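Local atomic coordinates of uncharacterized protein (Vanderwaltozyma polyspora, PDB entry 5THE), a protein that probably binds guide RNA as a budding yeast Argonaute and is seen here as its C-terminal lobe, which carries the Piwi domain, with RNA bound. Residues I82-A87 / N127-P132; M340-G345 / Q469-N474; S485-V488 / V492-A495. All blocks are in the same frame, centred on the assembly; numbering follows the deposited sequence.

Interaction 1 (I82-A87 / N127-P132); sequences IFINNA and NQFGPP
N85 and N127 meet side chain to side chain beside a parallel sheet. Strand 77-85 lies between strands 124-127 and 185-191 in this sheet, consistent with the Rossmann-like MID domain of Argonautes. N85 ND2 donates to N127 OD1 at 2.9 Å, with a nearly straight N-H...O angle of 162°. The acceptor lies close to the amide plane of N85, but the two amides are turned 75° against each other. CG of N85 is trans to its backbone nitrogen (chi1 -177°), which carries the amide across to the N127 side chain. The same ND2 also donates to T89 O, and OD1 accepts from R192, so both ends of the amide are engaged. With an alanine here, N127 OD1, R192 and the T89 carbonyl would probably each lose this bonding partner.

Backbone links run through water. N85 O accepts a hydrogen bond from water 2 at 3.0 Å, and this water accepts from Q128 N at 2.6 Å. Water 1 accepts from F129 N at 2.9 Å and donates only weakly to N85 O. Both waters bridge where N85 O and Q128 N are too far apart for a direct bond, at 4.2 Å.

The apolar part is small. The CB of F129 points toward the strand, and its ring also packs on L203 and I206 of helix 197-210. The I84 branch methyl CG2 approaches the ring obliquely, and its nearest ring atom is F129 CD1 at 4.0 Å.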
loop_
_atom_site.group_PDB
_atom_site.type_symbol
_atom_site.label_atom_id
_atom_site.label_comp_id
_atom_site.label_asym_id
_atom_site.label_seq_id
_atom_site.Cartn_x
_atom_site.Cartn_y
_atom_site.Cartn_z
ATOM N N ILE A 82 -3.367 21.366 -13.215
ATOM C CA ILE A 82 -3.164 21.241 -14.652
ATOM C C ILE A 82 -4.348 20.454 -15.186
ATOM O O ILE A 82 -4.515 19.272 -14.861
ATOM C CB ILE A 82 -1.836 20.554 -14.994
ATOM C CG1 ILE A 82 -0.659 21.381 -14.456
ATOM C CG2 ILE A 82 -1.724 20.323 -16.516
ATOM C CD1 ILE A 82 0.710 20.749 -14.732
ATOM N N PHE A 83 -5.189 21.114 -15.970
ATOM C CA PHE A 83 -6.370 20.474 -16.533
ATOM C C PHE A 83 -5.958 19.732 -17.798
ATOM O O PHE A 83 -5.554 20.347 -18.790
ATOM C CB PHE A 83 -7.455 21.509 -16.822
ATOM C CG PHE A 83 -8.798 20.909 -17.132
ATOM C CD1 PHE A 83 -9.123 20.526 -18.423
ATOM C CD2 PHE A 83 -9.736 20.731 -16.135
ATOM C CE1 PHE A 83 -10.357 19.965 -18.713
ATOM C CE2 PHE A 83 -10.976 20.176 -16.419
ATOM C CZ PHE A 83 -11.280 19.790 -17.709
ATOM N N ILE A 84 -6.042 18.407 -17.760
ATOM C CA ILE A 84 -5.706 17.577 -18.909
ATOM C C ILE A 84 -7.005 17.373 -19.681
ATOM O O ILE A 84 -7.887 16.623 -19.257
ATOM C CB ILE A 84 -5.073 16.253 -18.486
ATOM C CG1 ILE A 84 -3.823 16.522 -17.623
ATOM C CG2 ILE A 84 -4.730 15.413 -19.728
ATOM C CD1 ILE A 84 -2.631 17.214 -18.368
ATOM N N ASN A 85 -7.143 18.081 -20.800
ATOM C CA ASN A 85 -8.370 18.003 -21.585
ATOM C C ASN A 85 -8.258 16.810 -22.533
ATOM O O ASN A 85 -7.897 16.940 -23.706
ATOM C CB ASN A 85 -8.595 19.303 -22.343
ATOM C CG ASN A 85 -9.890 19.287 -23.119
ATOM O OD1 ASN A 85 -10.867 18.707 -22.667
ATOM N ND2 ASN A 85 -9.906 19.923 -24.290
ATOM N N ASN A 86 -8.548 15.615 -22.014
ATOM C CA ASN A 86 -8.438 14.419 -22.848
ATOM C C ASN A 86 -9.769 14.114 -23.548
ATOM O O ASN A 86 -10.339 13.035 -23.433
ATOM C CB ASN A 86 -7.918 13.227 -22.039
ATOM C CG ASN A 86 -8.736 12.954 -20.778
ATOM O OD1 ASN A 86 -9.323 13.860 -20.196
ATOM N ND2 ASN A 86 -8.764 11.695 -20.354
ATOM N N ALA A 87 -10.243 15.115 -24.300
ATOM C CA ALA A 87 -11.350 14.987 -25.241
ATOM C C ALA A 87 -11.014 15.806 -26.485
ATOM O O ALA A 87 -10.021 16.542 -26.513
ATOM C CB ALA A 87 -12.671 15.459 -24.632
ATOM N N ASN A 127 -4.241 20.832 -23.900
ATOM C CA ASN A 127 -5.017 20.141 -24.917
ATOM C C ASN A 127 -4.146 19.114 -25.620
ATOM O O ASN A 127 -2.919 19.207 -25.603
ATOM C CB ASN A 127 -5.575 21.132 -25.942
ATOM C CG ASN A 127 -6.599 22.057 -25.348
ATOM O OD1 ASN A 127 -7.579 21.608 -24.760
ATOM N ND2 ASN A 127 -6.382 23.362 -25.490
ATOM N N GLN A 128 -4.802 18.125 -26.238
ATOM C CA GLN A 128 -4.138 17.177 -27.124
ATOM C C GLN A 128 -3.020 16.430 -26.414
ATOM O O GLN A 128 -1.970 16.157 -26.996
ATOM C CB GLN A 128 -3.598 17.880 -28.372
ATOM C CG GLN A 128 -4.669 18.634 -29.141
ATOM C CD GLN A 128 -4.158 19.183 -30.459
ATOM O OE1 GLN A 128 -4.688 18.870 -31.522
ATOM N NE2 GLN A 128 -3.127 20.008 -30.393
ATOM N N PHE A 129 -3.233 16.099 -25.143
ATOM C CA PHE A 129 -2.298 15.243 -24.436
ATOM C C PHE A 129 -2.728 13.791 -24.595
ATOM O O PHE A 129 -3.904 13.454 -24.408
ATOM C CB PHE A 129 -2.200 15.601 -22.951
ATOM C CG PHE A 129 -1.286 14.687 -22.194
ATOM C CD1 PHE A 129 -1.762 13.487 -21.663
ATOM C CD2 PHE A 129 0.062 15.000 -22.050
ATOM C CE1 PHE A 129 -0.912 12.617 -20.994
ATOM C CE2 PHE A 129 0.923 14.139 -21.373
ATOM C CZ PHE A 129 0.437 12.948 -20.840
ATOM N N GLY A 130 -1.773 12.937 -24.926
ATOM C CA GLY A 130 -2.039 11.530 -25.085
ATOM C C GLY A 130 -0.771 10.775 -25.410
ATOM O O GLY A 130 0.330 11.343 -25.460
ATOM N N PRO A 131 -0.902 9.470 -25.636
ATOM C CA PRO A 131 0.255 8.687 -26.044
ATOM C C PRO A 131 0.820 9.212 -27.347
ATOM O O PRO A 131 0.101 9.834 -28.153
ATOM C CB PRO A 131 -0.318 7.270 -26.206
ATOM C CG PRO A 131 -1.768 7.471 -26.417
ATOM C CD PRO A 131 -2.135 8.670 -25.608
ATOM N N PRO A 132 2.108 8.992 -27.596
ATOM C CA PRO A 132 2.682 9.334 -28.903
ATOM C C PRO A 132 1.887 8.696 -30.038
ATOM O O PRO A 132 1.372 7.585 -29.917
ATOM C CB PRO A 132 4.107 8.768 -28.823
ATOM C CG PRO A 132 4.400 8.658 -27.338
ATOM C CD PRO A 132 3.076 8.314 -26.712
HETATM O O HOH W 1 -5.106 17.008 -23.196
HETATM O O HOH W 2 -7.370 18.176 -26.382
#

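Interaction 2 (M340-G345 / Q469-N474)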
loop_
_atom_site.group_PDB
_atom_site.type_symbol
_atom_site.label_atom_id
_atom_site.label_comp_id
_atom_site.label_asym_id
_atom_site.label_seq_id
_atom_site.Cartn_x
_atom_site.Cartn_y
_atom_site.Cartn_z
ATOM N N MET A 340 10.641 -8.611 8.507
ATOM C CA MET A 340 9.348 -9.249 8.278
ATOM C C MET A 340 8.997 -9.072 6.808
ATOM O O MET A 340 8.844 -7.938 6.344
ATOM C CB MET A 340 8.280 -8.622 9.172
ATOM C CG MET A 340 6.902 -9.222 9.050
ATOM S SD MET A 340 6.610 -10.439 10.341
ATOM C CE MET A 340 7.075 -9.488 11.793
ATOM N N TYR A 341 8.864 -10.187 6.082
ATOM C CA TYR A 341 8.750 -10.183 4.624
ATOM C C TYR A 341 7.377 -10.706 4.199
ATOM O O TYR A 341 7.110 -11.912 4.259
ATOM C CB TYR A 341 9.878 -11.018 4.026
ATOM C CG TYR A 341 9.810 -11.189 2.532
ATOM C CD1 TYR A 341 9.719 -10.087 1.693
ATOM C CD2 TYR A 341 9.854 -12.457 1.956
ATOM C CE1 TYR A 341 9.658 -10.244 0.307
ATOM C CE2 TYR A 341 9.799 -12.627 0.581
ATOM C CZ TYR A 341 9.710 -11.517 -0.239
ATOM O OH TYR A 341 9.666 -11.674 -1.607
ATOM N N PHE A 342 6.501 -9.798 3.772
ATOM C CA PHE A 342 5.163 -10.180 3.322
ATOM C C PHE A 342 5.197 -10.391 1.821
ATOM O O PHE A 342 5.557 -9.479 1.076
ATOM C CB PHE A 342 4.118 -9.122 3.662
ATOM C CG PHE A 342 3.704 -9.134 5.090
ATOM C CD1 PHE A 342 2.644 -9.927 5.513
ATOM C CD2 PHE A 342 4.368 -8.356 6.012
ATOM C CE1 PHE A 342 2.255 -9.938 6.838
ATOM C CE2 PHE A 342 3.977 -8.363 7.349
ATOM C CZ PHE A 342 2.922 -9.162 7.753
ATOM N N ARG A 343 4.817 -11.581 1.378
ATOM C CA ARG A 343 4.897 -11.926 -0.034
ATOM C C ARG A 343 3.490 -12.112 -0.592
ATOM O O ARG A 343 2.747 -12.987 -0.136
ATOM C CB ARG A 343 5.723 -13.192 -0.239
ATOM C CG ARG A 343 5.703 -13.682 -1.664
ATOM C CD ARG A 343 6.272 -12.669 -2.632
ATOM N NE ARG A 343 6.926 -13.387 -3.713
ATOM C CZ ARG A 343 6.320 -13.715 -4.844
ATOM N NH1 ARG A 343 5.063 -13.344 -5.039
ATOM N NH2 ARG A 343 6.969 -14.395 -5.779
ATOM N N ASP A 344 3.133 -11.297 -1.580
ATOM C CA ASP A 344 1.826 -11.378 -2.221
ATOM C C ASP A 344 1.991 -11.851 -3.659
ATOM O O ASP A 344 3.067 -11.752 -4.255
ATOM C CB ASP A 344 1.111 -10.018 -2.204
ATOM C CG ASP A 344 -0.345 -10.131 -2.566
ATOM O OD1 ASP A 344 -0.900 -9.213 -3.193
ATOM O OD2 ASP A 344 -0.945 -11.165 -2.216
ATOM N N GLY A 345 0.896 -12.327 -4.233
ATOM C CA GLY A 345 0.914 -12.672 -5.635
ATOM C C GLY A 345 1.658 -13.971 -5.826
ATOM O O GLY A 345 2.612 -14.035 -6.616
ATOM N N GLN A 469 -0.687 -13.223 14.161
ATOM C CA GLN A 469 -2.042 -12.812 13.812
ATOM C C GLN A 469 -2.310 -11.392 14.265
ATOM O O GLN A 469 -3.047 -10.656 13.597
ATOM C CB GLN A 469 -3.070 -13.784 14.405
ATOM C CG GLN A 469 -3.027 -15.138 13.698
ATOM C CD GLN A 469 -3.708 -16.268 14.463
ATOM O OE1 GLN A 469 -4.390 -16.048 15.440
ATOM N NE2 GLN A 469 -3.502 -17.478 14.019
ATOM N N GLU A 470 -1.706 -10.981 15.381
ATOM C CA GLU A 470 -1.919 -9.618 15.833
ATOM C C GLU A 470 -1.232 -8.630 14.898
ATOM O O GLU A 470 -1.810 -7.600 14.541
ATOM C CB GLU A 470 -1.418 -9.460 17.274
ATOM C CG GLU A 470 -1.813 -8.131 17.911
ATOM C CD GLU A 470 -1.389 -8.009 19.351
ATOM O OE1 GLU A 470 -0.788 -8.955 19.906
ATOM O OE2 GLU A 470 -1.669 -6.944 19.929
ATOM N N ILE A 471 0.002 -8.942 14.497
ATOM C CA ILE A 471 0.739 -8.120 13.539
ATOM C C ILE A 471 -0.027 -7.987 12.228
ATOM O O ILE A 471 -0.205 -6.883 11.697
ATOM C CB ILE A 471 2.127 -8.733 13.298
ATOM C CG1 ILE A 471 3.057 -8.398 14.445
ATOM C CG2 ILE A 471 2.699 -8.312 11.951
ATOM C CD1 ILE A 471 4.415 -8.827 14.111
ATOM N N CYS A 472 -0.426 -9.122 11.655
ATOM C CA CYS A 472 -1.157 -9.098 10.393
ATOM C C CYS A 472 -2.400 -8.242 10.516
ATOM O O CYS A 472 -2.636 -7.345 9.696
ATOM C CB CYS A 472 -1.524 -10.517 9.984
ATOM S SG CYS A 472 -0.083 -11.421 9.400
ATOM N N ASN A 473 -3.190 -8.486 11.562
ATOM C CA ASN A 473 -4.402 -7.709 11.754
ATOM C C ASN A 473 -4.075 -6.237 11.977
ATOM O O ASN A 473 -4.673 -5.366 11.343
ATOM C CB ASN A 473 -5.220 -8.263 12.919
ATOM C CG ASN A 473 -6.562 -7.571 13.049
ATOM O OD1 ASN A 473 -7.328 -7.506 12.083
ATOM N ND2 ASN A 473 -6.834 -7.009 14.216
ATOM N N ASN A 474 -3.116 -5.941 12.870
ATOM C CA ASN A 474 -2.748 -4.552 13.143
ATOM C C ASN A 474 -2.300 -3.833 11.878
ATOM O O ASN A 474 -2.639 -2.662 11.659
ATOM C CB ASN A 474 -1.622 -4.482 14.184
ATOM C CG ASN A 474 -2.121 -4.656 15.600
ATOM O OD1 ASN A 474 -3.290 -4.951 15.828
ATOM N ND2 ASN A 474 -1.231 -4.479 16.557
#
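M340, F342, I471 and C472 join strand 339-344 to helix 465-475 inside the Piwi domain, which has the RNase H-like fold. The helix packs across the strand at 63°, and the axes of the two segments stay 12.2 Å apart. Side chains therefore bridge the gap.

The apolar contacts come first. M340 and I471 reach for each other tip to tip, M340 CE meeting I471 CD1 at 3.6 Å. The methionine starts out with CG trans to its backbone nitrogen (chi1 -179°) and then bends at chi2 and chi3, which brings the methyl round to the isoleucine. The other branch of I471 serves F342: CG2 lies 4.3 Å from F342 CZ, near the ring plane.

The second kind is a sulfur-aromatic contact. C472 SG lies in the plane of the F342 ring, at its edge and not over a face. It is 3.8 Å from F342 CE1 and 5.0 Å from the ring centroid. F437 and I439 of strand 435-440, together with I386, also pack on C472.

The polar contacts stay within 340-345. R343 NH1 donates to D344 O at 2.7 Å and to G345 O at 3.0 Å, above the plane of each carbonyl. R343 NH2 pairs with E358, while D344 forms a salt bridge with K390 and sits close to D272 and D496, a grouping of acids consistent with the RNase H-like fold.

No hydrogen bond spans the two segments. Methyl, sulfur and ring edge hold helix to strand, so the join depends on shape and burial, while the charged groups of R343 and D344 are arranged by other partners.

Interaction 3 (S485-V488 / V492-A495). With nucleotides of chain B.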
loop_
_atom_site.group_PDB
_atom_site.type_symbol
_atom_site.label_atom_id
_atom_site.label_comp_id
_atom_site.label_asym_id
_atom_site.label_seq_id
_atom_site.Cartn_x
_atom_site.Cartn_y
_atom_site.Cartn_z
ATOM N N SER A 485 -9.787 -0.264 8.125
ATOM C CA SER A 485 -8.882 -1.405 8.064
ATOM C C SER A 485 -9.108 -2.127 6.735
ATOM O O SER A 485 -10.252 -2.398 6.350
ATOM C CB SER A 485 -9.090 -2.345 9.251
ATOM O OG SER A 485 -10.415 -2.852 9.298
ATOM N N VAL A 486 -8.024 -2.404 6.015
ATOM C CA VAL A 486 -8.138 -3.035 4.703
ATOM C C VAL A 486 -8.003 -4.548 4.827
ATOM O O VAL A 486 -7.772 -5.082 5.921
ATOM C CB VAL A 486 -7.111 -2.443 3.723
ATOM C CG1 VAL A 486 -7.459 -0.985 3.450
ATOM C CG2 VAL A 486 -5.701 -2.559 4.289
ATOM N N LYS A 487 -8.150 -5.250 3.705
ATOM C CA LYS A 487 -8.349 -6.691 3.752
ATOM C C LYS A 487 -7.042 -7.460 3.858
ATOM O O LYS A 487 -7.071 -8.680 4.047
ATOM C CB LYS A 487 -9.137 -7.150 2.510
ATOM C CG LYS A 487 -8.460 -6.878 1.149
ATOM C CD LYS A 487 -9.481 -7.112 0.022
ATOM C CE LYS A 487 -8.874 -7.004 -1.369
ATOM N NZ LYS A 487 -8.226 -5.687 -1.629
ATOM N N VAL A 488 -5.913 -6.765 3.780
ATOM C CA VAL A 488 -4.587 -7.368 3.702
ATOM C C VAL A 488 -3.634 -6.370 4.357
ATOM O O VAL A 488 -3.897 -5.165 4.304
ATOM C CB VAL A 488 -4.248 -7.691 2.230
ATOM C CG1 VAL A 488 -3.821 -6.437 1.464
ATOM C CG2 VAL A 488 -3.253 -8.804 2.124
ATOM N N VAL A 492 1.444 -5.271 1.954
ATOM C CA VAL A 492 1.008 -6.037 0.792
ATOM C C VAL A 492 0.252 -5.138 -0.170
ATOM O O VAL A 492 0.535 -5.107 -1.371
ATOM C CB VAL A 492 0.148 -7.236 1.231
ATOM C CG1 VAL A 492 -0.526 -7.909 0.002
ATOM C CG2 VAL A 492 0.980 -8.228 2.007
ATOM N N TYR A 493 -0.716 -4.393 0.353
ATOM C CA TYR A 493 -1.456 -3.440 -0.464
ATOM C C TYR A 493 -0.503 -2.460 -1.147
ATOM O O TYR A 493 -0.606 -2.212 -2.353
ATOM C CB TYR A 493 -2.467 -2.709 0.426
ATOM C CG TYR A 493 -3.852 -2.473 -0.163
ATOM C CD1 TYR A 493 -4.018 -1.813 -1.377
ATOM C CD2 TYR A 493 -5.004 -2.856 0.542
ATOM C CE1 TYR A 493 -5.300 -1.580 -1.905
ATOM C CE2 TYR A 493 -6.276 -2.639 0.032
ATOM C CZ TYR A 493 -6.424 -1.996 -1.190
ATOM O OH TYR A 493 -7.691 -1.780 -1.688
ATOM N N TYR A 494 0.442 -1.900 -0.389
ATOM C CA TYR A 494 1.428 -0.989 -0.974
ATOM C C TYR A 494 2.221 -1.650 -2.094
ATOM O O TYR A 494 2.479 -1.026 -3.133
ATOM C CB TYR A 494 2.395 -0.497 0.093
ATOM C CG TYR A 494 1.782 0.406 1.126
ATOM C CD1 TYR A 494 0.735 1.266 0.797
ATOM C CD2 TYR A 494 2.266 0.421 2.426
ATOM C CE1 TYR A 494 0.181 2.116 1.749
ATOM C CE2 TYR A 494 1.718 1.265 3.389
ATOM C CZ TYR A 494 0.670 2.102 3.042
ATOM O OH TYR A 494 0.125 2.932 3.985
ATOM N N ALA A 495 2.661 -2.895 -1.880
ATOM C CA ALA A 495 3.434 -3.586 -2.907
ATOM C C ALA A 495 2.594 -3.829 -4.149
ATOM O O ALA A 495 3.093 -3.695 -5.275
ATOM C CB ALA A 495 3.985 -4.908 -2.365
ATOM P P A B 5 -10.229 -2.978 0.714
ATOM O OP1 A B 5 -9.497 -3.912 1.617
ATOM O OP2 A B 5 -9.701 -2.637 -0.624
ATOM O "O5'" A B 5 -11.707 -3.534 0.597
ATOM C "C5'" A B 5 -12.431 -3.868 1.769
ATOM C "C4'" A B 5 -13.909 -3.949 1.490
ATOM O "O4'" A B 5 -14.393 -2.654 1.061
ATOM C "C3'" A B 5 -14.304 -4.893 0.366
ATOM O "O3'" A B 5 -14.424 -6.218 0.831
ATOM C "C2'" A B 5 -15.620 -4.303 -0.128
ATOM O "O2'" A B 5 -16.686 -4.672 0.731
ATOM C "C1'" A B 5 -15.378 -2.808 0.067
ATOM N N9 A B 5 -14.896 -2.167 -1.159
ATOM C C8 A B 5 -13.612 -2.071 -1.641
ATOM N N7 A B 5 -13.549 -1.419 -2.778
ATOM C C5 A B 5 -14.870 -1.080 -3.044
ATOM C C6 A B 5 -15.459 -0.379 -4.098
ATOM N N6 A B 5 -14.745 0.107 -5.115
ATOM N N1 A B 5 -16.809 -0.211 -4.056
ATOM C C2 A B 5 -17.503 -0.716 -3.016
ATOM N N3 A B 5 -17.051 -1.394 -1.958
ATOM C C4 A B 5 -15.716 -1.537 -2.053
ATOM P P A B 4 -8.662 2.129 -1.825
ATOM O OP1 A B 4 -7.186 1.970 -1.879
ATOM O OP2 A B 4 -9.479 2.201 -3.042
ATOM O "O5'" A B 4 -9.247 0.977 -0.898
ATOM C "C5'" A B 4 -8.901 0.935 0.475
ATOM C "C4'" A B 4 -10.106 0.738 1.351
ATOM O "O4'" A B 4 -11.009 1.858 1.223
ATOM C "C3'" A B 4 -10.965 -0.472 1.044
ATOM O "O3'" A B 4 -10.400 -1.647 1.587
ATOM C "C2'" A B 4 -12.302 -0.080 1.662
ATOM O "O2'" A B 4 -12.257 -0.224 3.079
ATOM C "C1'" A B 4 -12.339 1.420 1.343
ATOM N N9 A B 4 -12.996 1.692 0.059
ATOM C C8 A B 4 -12.466 1.503 -1.193
ATOM N N7 A B 4 -13.277 1.834 -2.167
ATOM C C5 A B 4 -14.408 2.273 -1.503
ATOM C C6 A B 4 -15.610 2.765 -1.993
ATOM N N6 A B 4 -15.836 2.867 -3.307
ATOM N N1 A B 4 -16.544 3.134 -1.085
ATOM C C2 A B 4 -16.257 3.012 0.230
ATOM N N3 A B 4 -15.143 2.564 0.819
ATOM C C4 A B 4 -14.258 2.199 -0.126
#
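A phosphate-binding site for the bound RNA is formed where the loop 485-488 meets the start of helix 490-515, with Y493 set between V486, V488 and the backbone of chain B. V486 CB touches Y493 CE2 at 3.8 Å, and the two side chains cross obliquely. V488 CG1 approaches Y493 CD2 at 3.9 Å, also obliquely. The other V488 methyl, CG2, is trans to the backbone nitrogen and meets V492 CG1 at 3.6 Å. The ring of F479 meets that of Y493 with the planes at about 30°.

This loop and helix belong to the Piwi domain, and their grip on the RNA backbone agrees with the guide-binding role of that domain in Argonautes. K487 N donates to OP1 of nucleotide 5 of chain B, an adenosine, at 2.8 Å, with an angle of 135° at the hydrogen. The lysine chain runs beside the same phosphate, K487 CG lying 3.2 Å from OP1 of nucleotide 5. The chain bends at chi4 (-58°), and K487 NZ ends 3.5 Å from OP2 of nucleotide 5. The positive charge would probably steady the phosphate. Y493 presents its ring edge to this phosphate. Its hydroxyl comes very close to OP2, at a separation too short to be taken literally. V486 CG1 packs against the neighbouring sugar, 3.5 Å from O3' of nucleotide 4 of chain B.

Interactions 2 and 3 both lie in the Piwi domain. Their centres are about 9 Å apart, and they touch: V492 CG2 packs on F342 CB at 3.7 Å. Helices 465-475 and 490-515 follow each other in the chain. Interaction 1 belongs to another sheet, with its centre about 40 Å from that of interaction 2 and on the opposite side of the chain's centre. It mixes buried residues with exposed ones, and its bonds across the segments are an amide pair and bridging waters. Interaction 2 is wholly buried and apolar across the segments. Interaction 3 stands between these extremes, with valines inside and a tyrosine and lysine turned to RNA phosphate.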